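Local coordinates for packaging protein UL32 (Human herpesvirus 8 type M, PDB 6XF9) that forms a pentameric ring required for herpesviral genome packaging and is thought to bring new capsids to nuclear replication compartments, at residues Gln313-Glu318 with Phe341-Val346; Leu367-Leu372 with Asp455-Ser460. One frame throughout, in Å; residues are numbered along the deposited sequence.

Contact 1: residues Gln313-Glu318 with Phe341-Val346; sequences QTLQCE and FAMPYV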
loop_
_atom_site.group_PDB
_atom_site.type_symbol
_atom_site.label_atom_id
_atom_site.label_comp_id
_atom_site.label_asym_id
_atom_site.label_seq_id
_atom_site.Cartn_x
_atom_site.Cartn_y
_atom_site.Cartn_z
ATOM N N GLN D 313 10.535 -41.162 -16.415
ATOM C CA GLN D 313 9.483 -40.658 -17.295
ATOM C C GLN D 313 8.446 -41.728 -17.580
ATOM O O GLN D 313 7.283 -41.400 -17.849
ATOM C CB GLN D 313 10.025 -40.088 -18.612
ATOM C CG GLN D 313 8.874 -39.493 -19.465
ATOM C CD GLN D 313 8.052 -38.393 -18.735
ATOM O OE1 GLN D 313 6.810 -38.392 -18.788
ATOM N NE2 GLN D 313 8.757 -37.418 -18.104
ATOM N N THR D 314 8.854 -42.994 -17.629
ATOM C CA THR D 314 7.866 -44.050 -17.798
ATOM C C THR D 314 7.055 -44.247 -16.523
ATOM O O THR D 314 5.836 -44.433 -16.583
ATOM C CB THR D 314 8.570 -45.337 -18.212
ATOM O OG1 THR D 314 9.054 -45.195 -19.557
ATOM C CG2 THR D 314 7.628 -46.507 -18.125
ATOM N N LEU D 315 7.716 -44.149 -15.358
ATOM C CA LEU D 315 7.021 -44.173 -14.074
ATOM C C LEU D 315 6.029 -43.015 -13.965
ATOM O O LEU D 315 4.900 -43.194 -13.487
ATOM C CB LEU D 315 8.039 -44.123 -12.938
ATOM C CG LEU D 315 7.532 -44.046 -11.495
ATOM C CD1 LEU D 315 6.561 -45.176 -11.152
ATOM C CD2 LEU D 315 8.699 -43.994 -10.521
ATOM N N GLN D 316 6.424 -41.823 -14.422
ATOM C CA GLN D 316 5.501 -40.695 -14.383
ATOM C C GLN D 316 4.233 -41.002 -15.159
ATOM O O GLN D 316 3.145 -40.564 -14.765
ATOM C CB GLN D 316 6.159 -39.429 -14.923
ATOM C CG GLN D 316 5.284 -38.209 -14.731
ATOM C CD GLN D 316 5.929 -36.958 -15.261
ATOM O OE1 GLN D 316 6.914 -37.017 -16.011
ATOM N NE2 GLN D 316 5.438 -35.805 -14.796
ATOM N N CYS D 317 4.369 -41.678 -16.314
ATOM C CA CYS D 317 3.202 -42.116 -17.085
ATOM C C CYS D 317 2.407 -43.179 -16.332
ATOM O O CYS D 317 1.174 -43.191 -16.391
ATOM C CB CYS D 317 3.622 -42.631 -18.467
ATOM S SG CYS D 317 4.538 -41.400 -19.465
ATOM N N GLU D 318 3.085 -44.093 -15.632
ATOM C CA GLU D 318 2.336 -45.096 -14.886
ATOM C C GLU D 318 1.544 -44.432 -13.776
ATOM O O GLU D 318 0.376 -44.771 -13.544
ATOM C CB GLU D 318 3.249 -46.153 -14.248
ATOM C CG GLU D 318 3.960 -47.175 -15.144
ATOM C CD GLU D 318 4.460 -48.392 -14.328
ATOM O OE1 GLU D 318 5.679 -48.672 -14.287
ATOM O OE2 GLU D 318 3.635 -49.008 -13.618
ATOM N N PHE D 341 6.377 -56.849 -9.160
ATOM C CA PHE D 341 6.925 -56.813 -10.496
ATOM C C PHE D 341 7.032 -55.417 -11.021
ATOM O O PHE D 341 7.010 -55.201 -12.203
ATOM C CB PHE D 341 6.045 -57.615 -11.443
ATOM N N ALA D 342 7.142 -54.464 -10.126
ATOM C CA ALA D 342 7.157 -53.063 -10.493
ATOM C C ALA D 342 8.230 -52.584 -11.398
ATOM O O ALA D 342 9.343 -53.001 -11.335
ATOM C CB ALA D 342 7.190 -52.234 -9.249
ATOM N N MET D 343 7.876 -51.659 -12.254
ATOM C CA MET D 343 8.906 -51.123 -13.154
ATOM C C MET D 343 9.702 -52.166 -13.934
ATOM O O MET D 343 10.932 -52.170 -13.889
ATOM C CB MET D 343 9.865 -50.215 -12.378
ATOM C CG MET D 343 9.187 -49.040 -11.692
ATOM S SD MET D 343 10.349 -47.987 -10.802
ATOM C CE MET D 343 11.401 -47.437 -12.142
ATOM N N PRO D 344 9.006 -53.057 -14.654
ATOM C CA PRO D 344 9.734 -54.125 -15.363
ATOM C C PRO D 344 10.606 -53.606 -16.497
ATOM O O PRO D 344 11.494 -54.339 -16.961
ATOM C CB PRO D 344 8.616 -55.031 -15.886
ATOM C CG PRO D 344 7.342 -54.220 -15.799
ATOM C CD PRO D 344 7.627 -52.903 -15.149
ATOM N N TYR D 345 10.369 -52.369 -16.955
ATOM C CA TYR D 345 11.152 -51.709 -17.994
ATOM C C TYR D 345 12.570 -51.378 -17.559
ATOM O O TYR D 345 13.360 -50.915 -18.392
ATOM C CB TYR D 345 10.448 -50.412 -18.430
ATOM C CG TYR D 345 9.789 -49.638 -17.286
ATOM C CD1 TYR D 345 10.495 -48.691 -16.534
ATOM C CD2 TYR D 345 8.459 -49.860 -16.964
ATOM C CE1 TYR D 345 9.882 -48.005 -15.484
ATOM C CE2 TYR D 345 7.847 -49.188 -15.933
ATOM C CZ TYR D 345 8.547 -48.260 -15.190
ATOM O OH TYR D 345 7.892 -47.596 -14.160
ATOM N N VAL D 346 12.913 -51.571 -16.289
ATOM C CA VAL D 346 14.262 -51.304 -15.806
ATOM C C VAL D 346 14.978 -52.647 -15.740
ATOM O O VAL D 346 14.522 -53.565 -15.045
ATOM C CB VAL D 346 14.250 -50.606 -14.433
ATOM C CG1 VAL D 346 15.677 -50.359 -13.938
ATOM C CG2 VAL D 346 13.457 -49.310 -14.479
#
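Thr314 lays its methyl on the ring of Tyr345, and this CH-pi contact joins helix 308-321 to the loop that leads into helix 349-357. CG2 sits 3.5 Å from the centroid of the Tyr345 ring and 11° off the ring normal, so it lies over the middle of the face. The threonine can do this because CG2 stands anti to its backbone N; OG1 is turned back along its own helix and hydrogen-bonds to Lys310 O. On the opposite face of the ring lies Met343 CA, nearer the rim, brought there by the type I turn from Met343 to Val346.

Apolar packing continues deeper in. Leu315 CD2 approaches Met343 SD at 4.3 Å, and both side chains also touch Ile355 of helix 349-357. The phenol tip of Tyr345 passes close over the helix backbone, with OH 3.5 Å from Leu315 CA.

The polar element is a hydrogen bond from Tyr345 OH to Glu318 OE1. OE1 is crowded in the model, so the very short length and the carboxylate's roughly perpendicular approach to the ring edge are both doubtful in detail. The chemistry implies a turn held to one side of the helix mainly by the methyl-ring contact and the Leu315-Met343 packing, to which the hydroxyl probably adds a bond of uncertain length.

Contact 2: residues Leu367-Leu372 with Asp455-Ser460; sequences LFCDPL and DLAHPS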
loop_
_atom_site.group_PDB
_atom_site.type_symbol
_atom_site.label_atom_id
_atom_site.label_comp_id
_atom_site.label_asym_id
_atom_site.label_seq_id
_atom_site.Cartn_x
_atom_site.Cartn_y
_atom_site.Cartn_z
ATOM N N LEU D 367 9.067 -36.082 -9.218
ATOM C CA LEU D 367 8.380 -36.098 -10.507
ATOM C C LEU D 367 7.362 -34.979 -10.663
ATOM O O LEU D 367 7.055 -34.596 -11.797
ATOM C CB LEU D 367 7.663 -37.434 -10.732
ATOM C CG LEU D 367 8.504 -38.690 -10.958
ATOM C CD1 LEU D 367 7.603 -39.909 -10.898
ATOM C CD2 LEU D 367 9.225 -38.628 -12.277
ATOM N N PHE D 368 6.792 -34.456 -9.565
ATOM C CA PHE D 368 5.654 -33.552 -9.687
ATOM C C PHE D 368 5.801 -32.224 -8.960
ATOM O O PHE D 368 5.028 -31.316 -9.263
ATOM C CB PHE D 368 4.364 -34.232 -9.186
ATOM C CG PHE D 368 4.047 -35.570 -9.852
ATOM C CD1 PHE D 368 3.424 -35.621 -11.092
ATOM C CD2 PHE D 368 4.365 -36.775 -9.222
ATOM C CE1 PHE D 368 3.128 -36.844 -11.705
ATOM C CE2 PHE D 368 4.065 -38.013 -9.835
ATOM C CZ PHE D 368 3.451 -38.037 -11.073
ATOM N N CYS D 369 6.758 -32.065 -8.035
ATOM C CA CYS D 369 6.833 -30.877 -7.182
ATOM C C CYS D 369 8.124 -30.079 -7.305
ATOM O O CYS D 369 8.063 -28.893 -7.649
ATOM C CB CYS D 369 6.633 -31.239 -5.706
ATOM S SG CYS D 369 5.043 -31.954 -5.428
ATOM N N ASP D 370 9.287 -30.640 -6.995
ATOM C CA ASP D 370 10.444 -29.766 -6.818
ATOM C C ASP D 370 10.853 -29.165 -8.159
ATOM O O ASP D 370 10.923 -29.885 -9.155
ATOM C CB ASP D 370 11.606 -30.507 -6.191
ATOM C CG ASP D 370 12.727 -29.565 -5.784
ATOM O OD1 ASP D 370 13.499 -29.167 -6.674
ATOM O OD2 ASP D 370 12.817 -29.175 -4.593
ATOM N N PRO D 371 11.081 -27.849 -8.238
ATOM C CA PRO D 371 11.453 -27.252 -9.531
ATOM C C PRO D 371 12.893 -27.543 -9.943
ATOM O O PRO D 371 13.203 -27.419 -11.127
ATOM C CB PRO D 371 11.211 -25.753 -9.303
ATOM C CG PRO D 371 11.455 -25.556 -7.859
ATOM C CD PRO D 371 11.064 -26.840 -7.159
ATOM N N LEU D 372 13.807 -27.826 -9.009
ATOM C CA LEU D 372 15.158 -28.234 -9.408
ATOM C C LEU D 372 15.170 -29.655 -9.964
ATOM O O LEU D 372 16.002 -29.977 -10.826
ATOM C CB LEU D 372 16.142 -28.127 -8.239
ATOM C CG LEU D 372 17.569 -28.566 -8.599
ATOM C CD1 LEU D 372 18.021 -27.745 -9.785
ATOM C CD2 LEU D 372 18.566 -28.434 -7.440
ATOM N N ASP D 455 4.763 -28.445 -15.679
ATOM C CA ASP D 455 3.599 -28.733 -14.853
ATOM C C ASP D 455 4.107 -29.232 -13.519
ATOM O O ASP D 455 4.520 -30.388 -13.385
ATOM C CB ASP D 455 2.698 -29.766 -15.507
ATOM C CG ASP D 455 1.842 -29.171 -16.584
ATOM O OD1 ASP D 455 1.804 -27.920 -16.679
ATOM O OD2 ASP D 455 1.225 -29.948 -17.352
ATOM N N LEU D 456 4.082 -28.361 -12.532
ATOM C CA LEU D 456 4.451 -28.761 -11.198
ATOM C C LEU D 456 3.308 -28.384 -10.272
ATOM O O LEU D 456 2.458 -27.572 -10.626
ATOM C CB LEU D 456 5.753 -28.082 -10.762
ATOM C CG LEU D 456 6.906 -28.274 -11.748
ATOM C CD1 LEU D 456 8.106 -27.586 -11.202
ATOM C CD2 LEU D 456 7.213 -29.720 -12.032
ATOM N N ALA D 457 3.281 -28.986 -9.086
ATOM C CA ALA D 457 2.436 -28.450 -8.035
ATOM C C ALA D 457 2.876 -27.028 -7.723
ATOM O O ALA D 457 3.973 -26.595 -8.092
ATOM C CB ALA D 457 2.497 -29.315 -6.783
ATOM N N HIS D 458 2.006 -26.295 -7.051
ATOM C CA HIS D 458 2.282 -24.893 -6.799
ATOM C C HIS D 458 3.469 -24.761 -5.853
ATOM O O HIS D 458 3.520 -25.463 -4.838
ATOM C CB HIS D 458 1.057 -24.214 -6.213
ATOM C CG HIS D 458 1.149 -22.724 -6.233
ATOM N ND1 HIS D 458 1.729 -21.998 -5.213
ATOM C CD2 HIS D 458 0.771 -21.825 -7.168
ATOM C CE1 HIS D 458 1.698 -20.714 -5.519
ATOM N NE2 HIS D 458 1.128 -20.584 -6.703
ATOM N N PRO D 459 4.444 -23.891 -6.144
ATOM C CA PRO D 459 5.640 -23.828 -5.288
ATOM C C PRO D 459 5.354 -23.561 -3.827
ATOM O O PRO D 459 6.094 -24.069 -2.978
ATOM C CB PRO D 459 6.450 -22.688 -5.908
ATOM C CG PRO D 459 6.080 -22.733 -7.333
ATOM C CD PRO D 459 4.634 -23.148 -7.401
ATOM N N SER D 460 4.286 -22.832 -3.489
ATOM C CA SER D 460 3.983 -22.629 -2.071
ATOM C C SER D 460 3.615 -23.944 -1.415
ATOM O O SER D 460 4.038 -24.219 -0.288
ATOM C CB SER D 460 2.846 -21.623 -1.898
ATOM O OG SER D 460 1.672 -22.047 -2.578
#
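Leu456 spreads its side chain over the junction between helix 360-369 and helix 371-379, with CD1 lying against Pro371. That methyl is 3.8 Å from Pro371 CA and equally close to the carbonyl oxygen of Cys369, so one branch covers the bend in the chain, while CB rests on the carbonyl oxygen of Phe368. With CG anti to its carbonyl carbon (chi1 -53°), the leucine is directed across the junction; it also packs on Leu449 of helix 435-451.

The bond that joins the two backbones runs from Ala457 N to Phe368 O, 2.9 Å long with an angle of 160° at the hydrogen. The same oxygen takes a CA-H...O contact from Leu456 CA at 3.3 Å, so two neighbouring residues of the 455-460 segment close on one carbonyl near the end of helix 360-369. Beside it, Cys369 SG meets Ala457 CB at 3.9 Å, a small apolar pair at the point where the two backbones run nearest, CA to CA.

Each segment then starts a helix with its own N-cap. Asp370 OD1 accepts a weak bond from Leu372 N and another from Cys373 N, while OD2 forms a salt bridge with Lys426 of helix 416-430. His458 ND1 accepts from Ser460 N at 3.2 Å, the donor lying 30° out of the imidazole plane, and is also hydrogen-bonded to Ser460 OG at 2.6 Å. Across the subunit interface, His458 N donates to Asn150 OD1 of a neighbouring subunit, and Ala457 packs on that same asparagine.

Chemically, the contact combines one strong backbone bond with the packing of Leu456 over Pro371, joining the chain just ahead of zinc ligand Cys373 to a C-terminal segment that also meets the next subunit.

Contacts 1 and 2 lie in series along the chain, their centres 20 Å apart, and they meet where helix 308-321 packs against helix 360-369. Gln316, on the 313-318 segment, lays CG 4.0 Å from Phe368 CE1, and Leu315 CG comes within 4.2 Å of Leu367 CD1. The zinc site of Cys296, Cys299, His366 and Cys373 relates to both: the Leu315 side chain of contact 1 is about 11 Å from the metal, the Asp370 side chain of contact 2 about 6 Å. Contact 2 alone extends to another subunit, so the two together lead from the 341-346 loop, past this zinc site, to a neighbouring subunit of the assembly.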